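Long-range contacts in glutamine amidotransferase domain-containing protein (Streptococcus mutans, PDB 3L7N), which probably acts as a class I glutamine amidotransferase, hydrolysing glutamine to supply ammonia for transfer to an acceptor substrate: residues M1-I6 with R24-S29; L92-M97 with Q173-C178; K111-Y116 with E211-F216; G148-A153 with I167-K172; L180-E185 with F216-M221. All coordinates share one frame; numbering follows the deposited sequence.

Interaction 1 of 5, residues M1-I6 with R24-S29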
# COMPACT_ATOMS: atom_id res chain seq x y z
N MET A 1 -14.34 -7.43 10.15
CA MET A 1 -14.63 -8.94 10.13
C MET A 1 -14.58 -9.55 8.67
O MET A 1 -13.83 -10.53 8.45
CB MET A 1 -15.99 -9.32 10.80
CG MET A 1 -16.02 -9.46 12.21
SD MET A 1 -15.02 -10.82 12.98
CE MET A 1 -15.09 -10.15 14.86
N ARG A 2 -15.41 -9.05 7.72
CA ARG A 2 -15.24 -9.46 6.31
C ARG A 2 -14.27 -8.49 5.61
O ARG A 2 -14.57 -7.32 5.41
CB ARG A 2 -16.58 -9.51 5.54
CG ARG A 2 -17.49 -10.65 5.85
CD ARG A 2 -18.97 -10.32 5.56
NE ARG A 2 -19.28 -8.92 5.88
CZ ARG A 2 -20.19 -8.17 5.23
NH1 ARG A 2 -20.94 -8.69 4.25
NH2 ARG A 2 -20.31 -6.88 5.53
N ILE A 3 -13.12 -8.99 5.26
CA ILE A 3 -12.08 -8.20 4.67
C ILE A 3 -11.90 -8.67 3.23
O ILE A 3 -11.60 -9.87 3.00
CB ILE A 3 -10.79 -8.47 5.43
CG1 ILE A 3 -10.92 -8.01 6.84
CG2 ILE A 3 -9.54 -7.84 4.73
CD1 ILE A 3 -9.63 -8.14 7.56
N HIS A 4 -12.07 -7.75 2.25
CA HIS A 4 -11.88 -8.11 0.83
C HIS A 4 -10.62 -7.48 0.22
O HIS A 4 -10.47 -6.25 0.24
CB HIS A 4 -13.15 -7.74 -0.00
CG HIS A 4 -13.12 -8.28 -1.39
ND1 HIS A 4 -12.51 -7.61 -2.44
CD2 HIS A 4 -13.49 -9.50 -1.90
CE1 HIS A 4 -12.56 -8.36 -3.55
NE2 HIS A 4 -13.15 -9.51 -3.24
N PHE A 5 -9.74 -8.32 -0.35
CA PHE A 5 -8.48 -7.86 -0.98
C PHE A 5 -8.60 -7.70 -2.46
O PHE A 5 -9.19 -8.57 -3.15
CB PHE A 5 -7.40 -8.86 -0.76
CG PHE A 5 -6.84 -8.88 0.62
CD1 PHE A 5 -5.69 -8.12 0.95
CD2 PHE A 5 -7.42 -9.64 1.61
CE1 PHE A 5 -5.19 -8.10 2.24
CE2 PHE A 5 -6.92 -9.61 2.92
CZ PHE A 5 -5.77 -8.84 3.21
N ILE A 6 -8.00 -6.65 -2.99
CA ILE A 6 -7.87 -6.52 -4.44
C ILE A 6 -6.40 -6.67 -4.80
O ILE A 6 -5.55 -5.98 -4.25
CB ILE A 6 -8.38 -5.10 -4.94
CG1 ILE A 6 -9.76 -4.80 -4.43
CG2 ILE A 6 -8.29 -5.00 -6.44
CD1 ILE A 6 -10.76 -5.53 -5.08
N ARG A 24 -6.21 -12.67 13.42
CA ARG A 24 -7.32 -12.01 14.13
C ARG A 24 -8.67 -12.67 13.84
O ARG A 24 -9.68 -12.23 14.31
CB ARG A 24 -7.35 -10.50 13.81
CG ARG A 24 -6.02 -9.85 13.98
CD ARG A 24 -5.49 -10.00 15.42
NE ARG A 24 -4.40 -9.06 15.69
CZ ARG A 24 -3.07 -9.37 15.73
NH1 ARG A 24 -2.62 -10.65 15.56
NH2 ARG A 24 -2.21 -8.42 15.94
N GLY A 25 -8.67 -13.73 13.04
CA GLY A 25 -9.87 -14.49 12.79
C GLY A 25 -10.87 -13.83 11.88
O GLY A 25 -12.04 -14.05 12.02
N HIS A 26 -10.40 -13.07 10.92
CA HIS A 26 -11.33 -12.42 10.00
C HIS A 26 -11.65 -13.26 8.78
O HIS A 26 -10.98 -14.26 8.50
CB HIS A 26 -10.80 -11.07 9.61
CG HIS A 26 -10.77 -10.09 10.74
ND1 HIS A 26 -9.60 -9.47 11.15
CD2 HIS A 26 -11.75 -9.64 11.56
CE1 HIS A 26 -9.87 -8.69 12.18
NE2 HIS A 26 -11.17 -8.78 12.45
N ASP A 27 -12.62 -12.82 8.01
CA ASP A 27 -13.17 -13.62 6.94
C ASP A 27 -12.73 -13.06 5.65
O ASP A 27 -13.33 -12.12 5.18
CB ASP A 27 -14.70 -13.58 7.00
CG ASP A 27 -15.34 -14.40 5.93
OD1 ASP A 27 -14.74 -15.45 5.50
OD2 ASP A 27 -16.42 -13.99 5.46
N VAL A 28 -11.67 -13.64 5.07
CA VAL A 28 -10.96 -13.04 3.92
C VAL A 28 -11.57 -13.43 2.53
O VAL A 28 -11.83 -14.58 2.28
CB VAL A 28 -9.55 -13.48 3.94
CG1 VAL A 28 -8.91 -13.17 2.71
CG2 VAL A 28 -8.84 -12.86 5.06
N SER A 29 -11.76 -12.48 1.64
CA SER A 29 -12.00 -12.83 0.20
C SER A 29 -11.05 -12.05 -0.65
O SER A 29 -10.46 -11.12 -0.18
CB SER A 29 -13.46 -12.55 -0.21
OG SER A 29 -13.94 -11.37 0.40
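H26 keeps CG beside its own backbone N (chi1 -67°), which brings the imidazole up against M1 and I3. I3 holds CG1 in the same position on its own residue and extends it (chi2 -175°), so CD1 reaches H26 CB at 3.8 Å. The contact is the parallel pairing of strands 2-7 and 27-32, the two strands of a beta-alpha-beta unit whose helix is 15-23. Strand 27-32 is an outermost strand of the sheet.

Four backbone bonds join the strands. D27 N gives to M1 O and S29 N to I3 O. I3 N gives to D27 O and F5 N to S29 O, the latter at 2.9 Å. R2, I3 and H4 pair with D27, V28 and S29.

I3 and V28 share the sheet face covered by helix 15-23, where both touch A21. F5 adds to this apolar patch, with its CD2 4.0 Å from V28 CG1. The atom at the edge of the F5 ring is S29 O. The other face carries R2 and D27. Here R2 CG lies 3.5 Å from D27 OD2, but the charged ends do not meet. The guanidinium instead bonds D44 O and forms a salt bridge with D47.

G25 ends helix 15-23 in a Schellman motif and leads the chain to H26. M1 SD sits at the edge of the H26 ring, 3.8 Å from CD2.

Interaction 2 of 5, residues L92-M97 with Q173-C178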
# COMPACT_ATOMS: atom_id res chain seq x y z
N LEU A 92 0.32 1.10 -5.41
CA LEU A 92 -0.73 1.41 -6.41
C LEU A 92 -2.11 1.57 -5.75
O LEU A 92 -2.82 2.51 -6.03
CB LEU A 92 -0.76 0.41 -7.56
CG LEU A 92 -2.04 0.40 -8.39
CD1 LEU A 92 -2.20 1.66 -9.17
CD2 LEU A 92 -2.07 -0.79 -9.31
N GLY A 93 -2.42 0.73 -4.80
CA GLY A 93 -3.64 0.91 -4.04
C GLY A 93 -3.78 2.31 -3.39
O GLY A 93 -4.88 2.85 -3.32
N ALA A 94 -2.64 2.88 -2.92
CA ALA A 94 -2.65 4.19 -2.24
C ALA A 94 -2.87 5.33 -3.27
O ALA A 94 -3.53 6.29 -2.98
CB ALA A 94 -1.45 4.39 -1.55
N GLN A 95 -2.43 5.10 -4.50
CA GLN A 95 -2.59 6.04 -5.57
C GLN A 95 -3.99 6.03 -6.13
O GLN A 95 -4.50 7.08 -6.55
CB GLN A 95 -1.54 5.78 -6.64
CG GLN A 95 -0.14 5.99 -6.09
CD GLN A 95 1.00 5.28 -6.88
OE1 GLN A 95 0.91 5.02 -8.09
NE2 GLN A 95 2.11 5.03 -6.17
N LEU A 96 -4.64 4.85 -6.17
CA LEU A 96 -6.05 4.82 -6.62
C LEU A 96 -6.94 5.47 -5.55
O LEU A 96 -7.89 6.12 -5.87
CB LEU A 96 -6.53 3.40 -6.94
CG LEU A 96 -5.85 2.71 -8.12
CD1 LEU A 96 -5.96 1.24 -8.00
CD2 LEU A 96 -6.41 3.14 -9.40
N MET A 97 -6.60 5.33 -4.29
CA MET A 97 -7.33 6.08 -3.31
C MET A 97 -7.21 7.62 -3.54
O MET A 97 -8.22 8.33 -3.51
CB MET A 97 -6.94 5.71 -1.92
CG MET A 97 -7.26 4.33 -1.62
SD MET A 97 -6.90 3.98 0.04
CE MET A 97 -8.15 4.93 0.83
N GLN A 173 -10.13 5.52 6.42
CA GLN A 173 -9.70 5.27 5.05
C GLN A 173 -8.28 5.79 4.92
O GLN A 173 -8.08 7.01 4.86
CB GLN A 173 -10.60 5.99 4.03
CG GLN A 173 -12.03 5.48 3.90
CD GLN A 173 -12.93 5.91 5.05
OE1 GLN A 173 -12.64 6.88 5.73
NE2 GLN A 173 -13.94 5.13 5.34
N TYR A 174 -7.29 4.85 4.93
CA TYR A 174 -5.83 5.18 5.05
C TYR A 174 -5.11 4.66 3.83
O TYR A 174 -5.60 3.78 3.18
CB TYR A 174 -5.27 4.51 6.26
CG TYR A 174 -5.54 5.25 7.50
CD1 TYR A 174 -4.51 5.99 8.16
CD2 TYR A 174 -6.85 5.31 8.04
CE1 TYR A 174 -4.79 6.73 9.36
CE2 TYR A 174 -7.13 6.07 9.23
CZ TYR A 174 -6.10 6.76 9.87
OH TYR A 174 -6.39 7.45 10.98
N ALA A 175 -3.95 5.22 3.53
CA ALA A 175 -3.18 4.80 2.37
C ALA A 175 -1.73 4.72 2.77
O ALA A 175 -1.27 5.56 3.49
CB ALA A 175 -3.34 5.74 1.29
N PHE A 176 -1.03 3.66 2.38
CA PHE A 176 0.40 3.51 2.64
C PHE A 176 1.08 3.44 1.33
O PHE A 176 0.80 2.54 0.52
CB PHE A 176 0.68 2.22 3.43
CG PHE A 176 0.18 2.25 4.86
CD1 PHE A 176 1.05 2.37 5.90
CD2 PHE A 176 -1.17 2.17 5.14
CE1 PHE A 176 0.57 2.38 7.29
CE2 PHE A 176 -1.65 2.19 6.49
CZ PHE A 176 -0.77 2.30 7.54
N GLN A 177 1.93 4.40 1.04
CA GLN A 177 2.73 4.30 -0.15
C GLN A 177 3.85 3.26 0.06
O GLN A 177 4.28 2.57 -0.89
CB GLN A 177 3.30 5.65 -0.51
CG GLN A 177 4.23 5.65 -1.73
CD GLN A 177 3.61 5.03 -2.96
OE1 GLN A 177 4.08 3.98 -3.46
NE2 GLN A 177 2.56 5.69 -3.52
N CYS A 178 4.25 3.11 1.30
CA CYS A 178 5.32 2.25 1.66
C CYS A 178 4.73 0.79 2.04
O CYS A 178 3.46 0.62 2.28
CB CYS A 178 6.07 2.88 2.87
SG CYS A 178 5.00 3.33 4.26
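A94 and A175 bring the two backbones close, with their CA atoms 4.7 Å apart. The axis of helix 92-97 passes 7.0 Å from that of strand 173-176. The two run at 134° to each other, so the helix lies obliquely across one face of the strand. Each alanine points toward the other segment, and the A94 and A175 CB atoms touch at 3.7 Å. A94 CB also rests 3.6 Å from F176 O.

Strand 173-176 sits in the central sheet beside strand 86-90, and F176 makes backbone bonds to G89 and C91. The turn from that strand into helix 92-100 has the GxCxG pattern of a nucleophile elbow. This is consistent with C91 being the nucleophile, as in class I glutamine amidotransferases.

M97 covers the other part of the strand. Its chain runs out extended and then bends at the sulfur (chi3 70°). SD comes 3.4 Å from Y174 O, and CE reaches Q173 CB at 4.2 Å. The polar end of Q173 leads away from the helix, and its NE2 bonds K85 O. Past the end of the strand, the amides of Q95 and Q177 meet with their planes 32° apart.

Interaction 3 of 5, residues K111-Y116 with E211-F216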
# COMPACT_ATOMS: atom_id res chain seq x y z
N LYS A 111 12.85 7.83 -6.28
CA LYS A 111 12.39 6.44 -6.24
C LYS A 111 13.05 5.64 -5.14
O LYS A 111 14.17 5.90 -4.76
CB LYS A 111 12.54 5.78 -7.59
CG LYS A 111 13.63 4.79 -7.73
CD LYS A 111 13.82 4.51 -9.24
CE LYS A 111 13.61 3.06 -9.56
NZ LYS A 111 13.08 2.85 -10.97
N GLU A 112 12.31 4.73 -4.54
CA GLU A 112 12.75 4.08 -3.31
C GLU A 112 12.44 2.56 -3.33
O GLU A 112 11.30 2.14 -3.56
CB GLU A 112 12.10 4.72 -2.09
CG GLU A 112 12.43 6.16 -1.87
CD GLU A 112 11.58 6.78 -0.72
OE1 GLU A 112 12.17 7.40 0.25
OE2 GLU A 112 10.35 6.57 -0.72
N ILE A 113 13.47 1.77 -3.09
CA ILE A 113 13.40 0.32 -3.20
C ILE A 113 14.29 -0.25 -2.12
O ILE A 113 15.48 -0.26 -2.26
CB ILE A 113 13.95 -0.15 -4.57
CG1 ILE A 113 13.07 0.35 -5.72
CG2 ILE A 113 14.12 -1.61 -4.58
CD1 ILE A 113 13.38 -0.29 -7.04
N GLY A 114 13.72 -0.63 -1.01
CA GLY A 114 14.50 -1.14 0.04
C GLY A 114 13.91 -0.75 1.32
O GLY A 114 12.81 -0.32 1.36
N ASN A 115 14.66 -0.90 2.39
CA ASN A 115 14.13 -0.58 3.70
C ASN A 115 14.68 0.72 4.26
O ASN A 115 15.85 0.81 4.57
CB ASN A 115 14.33 -1.75 4.68
CG ASN A 115 13.73 -3.03 4.18
OD1 ASN A 115 14.43 -3.96 3.88
ND2 ASN A 115 12.40 -3.05 4.03
N TYR A 116 13.82 1.76 4.30
CA TYR A 116 14.22 3.09 4.75
C TYR A 116 13.33 3.64 5.87
O TYR A 116 12.23 3.14 6.12
CB TYR A 116 14.31 4.05 3.60
CG TYR A 116 15.33 3.66 2.58
CD1 TYR A 116 16.69 3.91 2.78
CD2 TYR A 116 14.95 3.05 1.39
CE1 TYR A 116 17.63 3.55 1.83
CE2 TYR A 116 15.87 2.74 0.41
CZ TYR A 116 17.21 2.96 0.64
OH TYR A 116 18.14 2.58 -0.31
N GLU A 211 20.89 -8.43 -1.75
CA GLU A 211 21.41 -8.98 -0.51
C GLU A 211 20.97 -8.18 0.72
O GLU A 211 20.66 -8.75 1.80
CB GLU A 211 22.94 -9.09 -0.58
CG GLU A 211 23.63 -9.57 0.78
CD GLU A 211 24.74 -10.67 0.56
OE1 GLU A 211 25.23 -10.82 -0.61
OE2 GLU A 211 25.10 -11.38 1.54
N GLU A 212 20.97 -6.86 0.57
CA GLU A 212 20.59 -5.98 1.68
C GLU A 212 19.18 -6.20 2.07
O GLU A 212 18.86 -6.31 3.25
CB GLU A 212 20.80 -4.53 1.30
CG GLU A 212 21.99 -3.92 1.93
CD GLU A 212 22.43 -2.68 1.22
OE1 GLU A 212 22.40 -2.65 -0.05
OE2 GLU A 212 22.79 -1.72 1.92
N MET A 213 18.32 -6.33 1.07
CA MET A 213 16.89 -6.54 1.30
C MET A 213 16.57 -7.93 1.73
O MET A 213 15.72 -8.15 2.64
CB MET A 213 16.10 -6.18 0.08
CG MET A 213 16.25 -4.78 -0.26
SD MET A 213 15.19 -4.24 -1.53
CE MET A 213 15.95 -4.92 -3.00
N GLN A 214 17.26 -8.89 1.11
CA GLN A 214 16.94 -10.27 1.30
C GLN A 214 17.29 -10.77 2.72
O GLN A 214 16.54 -11.59 3.30
CB GLN A 214 17.62 -11.09 0.26
CG GLN A 214 17.16 -12.46 0.22
CD GLN A 214 15.83 -12.60 -0.50
OE1 GLN A 214 15.77 -12.54 -1.77
NE2 GLN A 214 14.72 -12.83 0.30
N THR A 215 18.34 -10.19 3.31
CA THR A 215 18.83 -10.63 4.66
C THR A 215 18.17 -9.87 5.78
O THR A 215 18.32 -10.23 6.93
CB THR A 215 20.34 -10.44 4.78
OG1 THR A 215 20.66 -9.08 4.51
CG2 THR A 215 21.09 -11.37 3.77
N PHE A 216 17.45 -8.81 5.43
CA PHE A 216 16.93 -7.85 6.41
C PHE A 216 15.85 -8.53 7.30
O PHE A 216 15.28 -9.52 6.91
CB PHE A 216 16.37 -6.60 5.67
CG PHE A 216 15.89 -5.54 6.58
CD1 PHE A 216 16.72 -4.51 6.97
CD2 PHE A 216 14.56 -5.59 7.11
CE1 PHE A 216 16.24 -3.49 7.94
CE2 PHE A 216 14.06 -4.58 8.04
CZ PHE A 216 14.90 -3.55 8.45
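M213 against G114, and F216 against N115, carry this contact, which sets the end of helix 210-214 against a corner in the sheet. The chain turns at G114, between strands 106-113 and 115-120.

The apolar part belongs to M213. Its SD lies 3.5 Å from G114 CA, and the bend about CG-SD (chi3 -76°) turns CE to I113 CG2 at 4.1 Å. G114 has a positive phi, in a backbone region open mainly to glycine.

The stacked part joins N115 to F216. F216 sets CG opposite its backbone N (chi1 -177°), and the ring turns one face to the asparagine. The amide plane lies over that face, tilted by 28°. N115 CB makes a CH-pi contact 4.1 Å from the F216 ring centroid.

Hydrogen bonds occur within 211-216, not across the contact. E211 O accepts from T215 N and, at 2.7 Å, from T215 OG1. Over the ring, N115 OD1 is shifted toward the rim, 3.5 Å from F216 CG.

Interaction 4 of 5, residues G148-A153 with I167-K172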
# COMPACT_ATOMS: atom_id res chain seq x y z
N GLY A 148 -1.65 11.53 -5.30
CA GLY A 148 -2.37 12.83 -5.14
C GLY A 148 -2.79 13.13 -3.70
O GLY A 148 -3.16 12.24 -2.95
N LEU A 149 -2.70 14.40 -3.30
CA LEU A 149 -3.23 14.80 -1.96
C LEU A 149 -4.41 15.81 -2.09
O LEU A 149 -4.20 16.99 -2.33
CB LEU A 149 -2.11 15.37 -1.08
CG LEU A 149 -2.52 15.62 0.36
CD1 LEU A 149 -2.50 14.29 1.16
CD2 LEU A 149 -1.65 16.71 1.07
N PRO A 150 -5.62 15.32 -2.02
CA PRO A 150 -6.77 16.24 -1.97
C PRO A 150 -6.78 17.02 -0.70
O PRO A 150 -6.17 16.60 0.30
CB PRO A 150 -7.96 15.31 -1.98
CG PRO A 150 -7.41 13.91 -1.88
CD PRO A 150 -5.97 13.95 -1.68
N ASP A 151 -7.48 18.16 -0.71
CA ASP A 151 -7.34 19.17 0.36
C ASP A 151 -7.72 18.62 1.72
O ASP A 151 -7.25 19.13 2.71
CB ASP A 151 -8.18 20.40 0.09
CG ASP A 151 -7.68 21.22 -1.06
OD1 ASP A 151 -6.52 20.99 -1.54
OD2 ASP A 151 -8.47 22.10 -1.54
N LYS A 152 -8.61 17.64 1.75
CA LYS A 152 -9.13 17.11 3.00
C LYS A 152 -8.28 15.95 3.51
O LYS A 152 -8.56 15.38 4.56
CB LYS A 152 -10.58 16.65 2.83
CG LYS A 152 -11.18 16.99 1.47
CD LYS A 152 -11.98 15.82 0.92
CE LYS A 152 -11.22 15.11 -0.19
NZ LYS A 152 -12.10 14.18 -0.95
N ALA A 153 -7.24 15.61 2.75
CA ALA A 153 -6.36 14.51 3.16
C ALA A 153 -5.20 15.04 3.94
O ALA A 153 -4.73 16.15 3.68
CB ALA A 153 -5.88 13.73 1.95
N ILE A 167 -1.15 8.43 4.41
CA ILE A 167 -2.12 9.53 4.20
C ILE A 167 -3.44 9.13 4.78
O ILE A 167 -3.83 7.98 4.68
CB ILE A 167 -2.30 9.86 2.71
CG1 ILE A 167 -1.01 10.33 2.11
CG2 ILE A 167 -3.47 10.92 2.49
CD1 ILE A 167 -1.14 10.57 0.60
N LYS A 168 -4.11 10.05 5.47
CA LYS A 168 -5.40 9.78 5.92
C LYS A 168 -6.34 10.57 5.10
O LYS A 168 -6.36 11.83 5.18
CB LYS A 168 -5.55 10.16 7.33
CG LYS A 168 -6.97 9.98 7.85
CD LYS A 168 -7.09 10.48 9.29
CE LYS A 168 -8.44 10.23 9.90
NZ LYS A 168 -8.24 9.67 11.35
N PHE A 169 -7.10 9.84 4.26
CA PHE A 169 -8.14 10.39 3.39
C PHE A 169 -9.46 10.54 4.10
O PHE A 169 -10.31 11.33 3.68
CB PHE A 169 -8.35 9.46 2.20
CG PHE A 169 -7.24 9.48 1.21
CD1 PHE A 169 -7.18 10.48 0.24
CD2 PHE A 169 -6.24 8.51 1.24
CE1 PHE A 169 -6.11 10.53 -0.70
CE2 PHE A 169 -5.16 8.54 0.31
CZ PHE A 169 -5.10 9.56 -0.66
N GLY A 170 -9.70 9.72 5.11
CA GLY A 170 -10.99 9.69 5.74
C GLY A 170 -10.86 9.10 7.11
O GLY A 170 -9.77 8.70 7.50
N PRO A 171 -11.95 9.11 7.89
CA PRO A 171 -11.87 8.70 9.29
C PRO A 171 -11.36 7.30 9.41
O PRO A 171 -10.67 6.96 10.42
CB PRO A 171 -13.31 8.75 9.76
CG PRO A 171 -14.09 9.54 8.67
CD PRO A 171 -13.13 9.95 7.62
N LYS A 172 -11.68 6.46 8.42
CA LYS A 172 -11.28 5.06 8.49
C LYS A 172 -10.69 4.59 7.18
O LYS A 172 -10.76 3.44 6.85
CB LYS A 172 -12.49 4.19 8.93
CG LYS A 172 -12.89 4.48 10.37
CD LYS A 172 -13.36 3.27 11.09
CE LYS A 172 -12.57 3.10 12.38
NZ LYS A 172 -13.06 1.92 13.18
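A153 and F169 lie in the tight part of this contact, together with P150 and I167. A153 CB rests against two side chains of the strand. It is 3.7 Å from I167 CG2 and 3.9 Å from F169 CD1. P150 crosses F169 at about a right angle. Its CD comes 3.6 Å from F169 CE1, and its CG lies at the ring edge, in plane. F169 keeps CG beside its own backbone N (chi1 -72°). I167 CG2 then lies over one face of the ring, while the ring plane meets Y101 at a shallow angle.

Segment 148-153 is the loop that leads from strand 145-146 into strand 154-158, the antiparallel neighbour of strand 166-170 in the sheet. A type I turn runs from P150 to A153, closed by A153 N to P150 O at 2.9 Å. No hydrogen bond crosses between the segments, but A153 CA makes a CA-H...O contact with K168 O at 3.4 Å. At F169 and G170 the strand forms a classic beta bulge opposite Q173.

The looser side holds L149 and the tip of the turn. L149 is partly exposed, though its CD1 also touches I167 CG2, at 3.8 Å. D151 and K152 are exposed. The K152 side chain stays apart from the strand, and its NZ bonds Y101 O. K168 also leads away from the loop, and its NZ bonds Y174 OH.

Interaction 5 of 5, residues L180-E185 with F216-M221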
# COMPACT_ATOMS: atom_id res chain seq x y z
N LEU A 180 4.82 -2.04 4.83
CA LEU A 180 5.18 -2.65 6.11
C LEU A 180 4.89 -4.15 6.13
O LEU A 180 5.19 -4.85 7.12
CB LEU A 180 4.41 -2.01 7.24
CG LEU A 180 4.82 -0.61 7.61
CD1 LEU A 180 4.57 0.39 6.47
CD2 LEU A 180 4.08 -0.18 8.89
N GLU A 181 4.27 -4.64 5.06
CA GLU A 181 3.69 -5.98 5.00
C GLU A 181 4.74 -7.00 4.48
O GLU A 181 4.44 -8.22 4.37
CB GLU A 181 2.44 -5.98 4.06
CG GLU A 181 2.77 -6.15 2.56
CD GLU A 181 3.03 -4.85 1.85
OE1 GLU A 181 2.94 -3.75 2.47
OE2 GLU A 181 3.34 -4.91 0.65
N PHE A 182 5.93 -6.49 4.10
CA PHE A 182 6.96 -7.33 3.50
C PHE A 182 7.40 -8.50 4.43
O PHE A 182 7.24 -8.44 5.70
CB PHE A 182 8.16 -6.48 3.11
CG PHE A 182 8.01 -5.76 1.80
CD1 PHE A 182 6.89 -5.99 0.98
CD2 PHE A 182 9.05 -4.88 1.34
CE1 PHE A 182 6.77 -5.34 -0.29
CE2 PHE A 182 8.96 -4.20 0.09
CZ PHE A 182 7.81 -4.43 -0.75
N THR A 183 7.93 -9.54 3.81
CA THR A 183 8.55 -10.62 4.48
C THR A 183 9.65 -11.10 3.51
O THR A 183 9.64 -10.74 2.29
CB THR A 183 7.57 -11.77 4.65
OG1 THR A 183 7.29 -12.35 3.37
CG2 THR A 183 6.29 -11.33 5.28
N PRO A 184 10.56 -11.97 3.99
CA PRO A 184 11.65 -12.34 3.04
C PRO A 184 11.14 -12.97 1.73
O PRO A 184 11.65 -12.64 0.62
CB PRO A 184 12.50 -13.32 3.84
CG PRO A 184 12.18 -12.97 5.37
CD PRO A 184 10.80 -12.43 5.40
N GLU A 185 10.10 -13.77 1.81
CA GLU A 185 9.61 -14.40 0.60
C GLU A 185 8.91 -13.40 -0.37
O GLU A 185 9.01 -13.55 -1.61
CB GLU A 185 8.71 -15.56 0.93
CG GLU A 185 9.45 -16.73 1.49
CD GLU A 185 9.58 -16.68 2.99
OE1 GLU A 185 9.23 -15.63 3.61
OE2 GLU A 185 10.04 -17.69 3.55
N PHE A 216 17.45 -8.81 5.43
CA PHE A 216 16.93 -7.85 6.41
C PHE A 216 15.85 -8.53 7.30
O PHE A 216 15.28 -9.52 6.91
CB PHE A 216 16.37 -6.60 5.67
CG PHE A 216 15.89 -5.54 6.58
CD1 PHE A 216 16.72 -4.51 6.97
CD2 PHE A 216 14.56 -5.59 7.11
CE1 PHE A 216 16.24 -3.49 7.94
CE2 PHE A 216 14.06 -4.58 8.04
CZ PHE A 216 14.90 -3.55 8.45
N ASP A 217 15.65 -8.04 8.51
CA ASP A 217 14.65 -8.65 9.37
C ASP A 217 13.33 -7.83 9.41
O ASP A 217 13.29 -6.70 10.00
CB ASP A 217 15.17 -8.84 10.77
CG ASP A 217 14.09 -9.42 11.75
OD1 ASP A 217 12.90 -9.37 11.43
OD2 ASP A 217 14.44 -9.93 12.81
N TYR A 218 12.23 -8.44 8.90
CA TYR A 218 10.98 -7.72 8.68
C TYR A 218 10.01 -7.76 9.82
O TYR A 218 8.92 -7.24 9.69
CB TYR A 218 10.30 -8.18 7.41
CG TYR A 218 11.05 -7.86 6.20
CD1 TYR A 218 10.88 -6.63 5.57
CD2 TYR A 218 11.98 -8.78 5.64
CE1 TYR A 218 11.62 -6.28 4.38
CE2 TYR A 218 12.70 -8.48 4.46
CZ TYR A 218 12.54 -7.20 3.85
OH TYR A 218 13.29 -6.85 2.74
N SER A 219 10.37 -8.32 10.94
CA SER A 219 9.35 -8.56 11.99
C SER A 219 8.85 -7.29 12.65
O SER A 219 7.75 -7.30 13.29
CB SER A 219 9.84 -9.57 13.08
OG SER A 219 11.28 -9.70 13.10
N SER A 220 9.63 -6.21 12.59
CA SER A 220 9.24 -5.00 13.28
C SER A 220 8.24 -4.21 12.51
O SER A 220 7.25 -3.75 13.09
CB SER A 220 10.42 -4.15 13.63
OG SER A 220 11.28 -4.89 14.46
N MET A 221 8.47 -4.05 11.19
CA MET A 221 7.40 -3.51 10.32
C MET A 221 6.09 -4.30 10.35
O MET A 221 5.05 -3.70 10.59
CB MET A 221 7.84 -3.21 8.90
CG MET A 221 8.88 -3.99 8.41
SD MET A 221 8.86 -3.82 6.65
CE MET A 221 10.55 -3.42 6.30
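Two helix starts meet here, those of helices 184-193 and 219-233, with Y218 packed against F182 and P184 between them. Y218 keeps CG beside its backbone N (chi1 -66°), which sets the ring against F182 and P184. F182 CB lies 3.7 Å from Y218 CD1, and P184 CD is 3.8 Å from Y218 CD2. One ring face has T183 N above it, toward the rim. The opposite face is covered by F216 CD2, and Y218 OH bonds M213 O.

Both helices are capped by side chains. T183 is the N-cap residue of helix 184-193 and makes a weak bond to L186 N. Before helix 219-233, D217 OD1 accepts from S219 N at 2.8 Å, a nearly straight bond.

M221 fills the other end of the contact. Its CB lies 4.0 Å from L180 CB and 3.6 Å from L180 O. Its SD sits at the edge of the Y218 ring, in plane. L180 O and F182 O both accept from N222 ND2, in the first turn of helix 219-233.

In the fold
Interactions 1 to 4 all reach the same mixed sheet; interaction 1 lies at one edge, its centre about 18 Å from that of interaction 2. Interaction 2 is the most central, about 5 Å from the centre of the chain, and includes G93 of the probable nucleophile elbow. Interaction 4 touches it: A175 N bonds I167 O at 3.0 Å, and F169 CE2 packs on A175 CB at 3.5 Å. Interactions 3 and 5 share F216, have centres about 10 Å apart and are also joined by a weak bond from Q214 NE2 to P184 O. They lie across the centre of the chain from interaction 4. F182 of interaction 5 comes near the elbow residues without touching them.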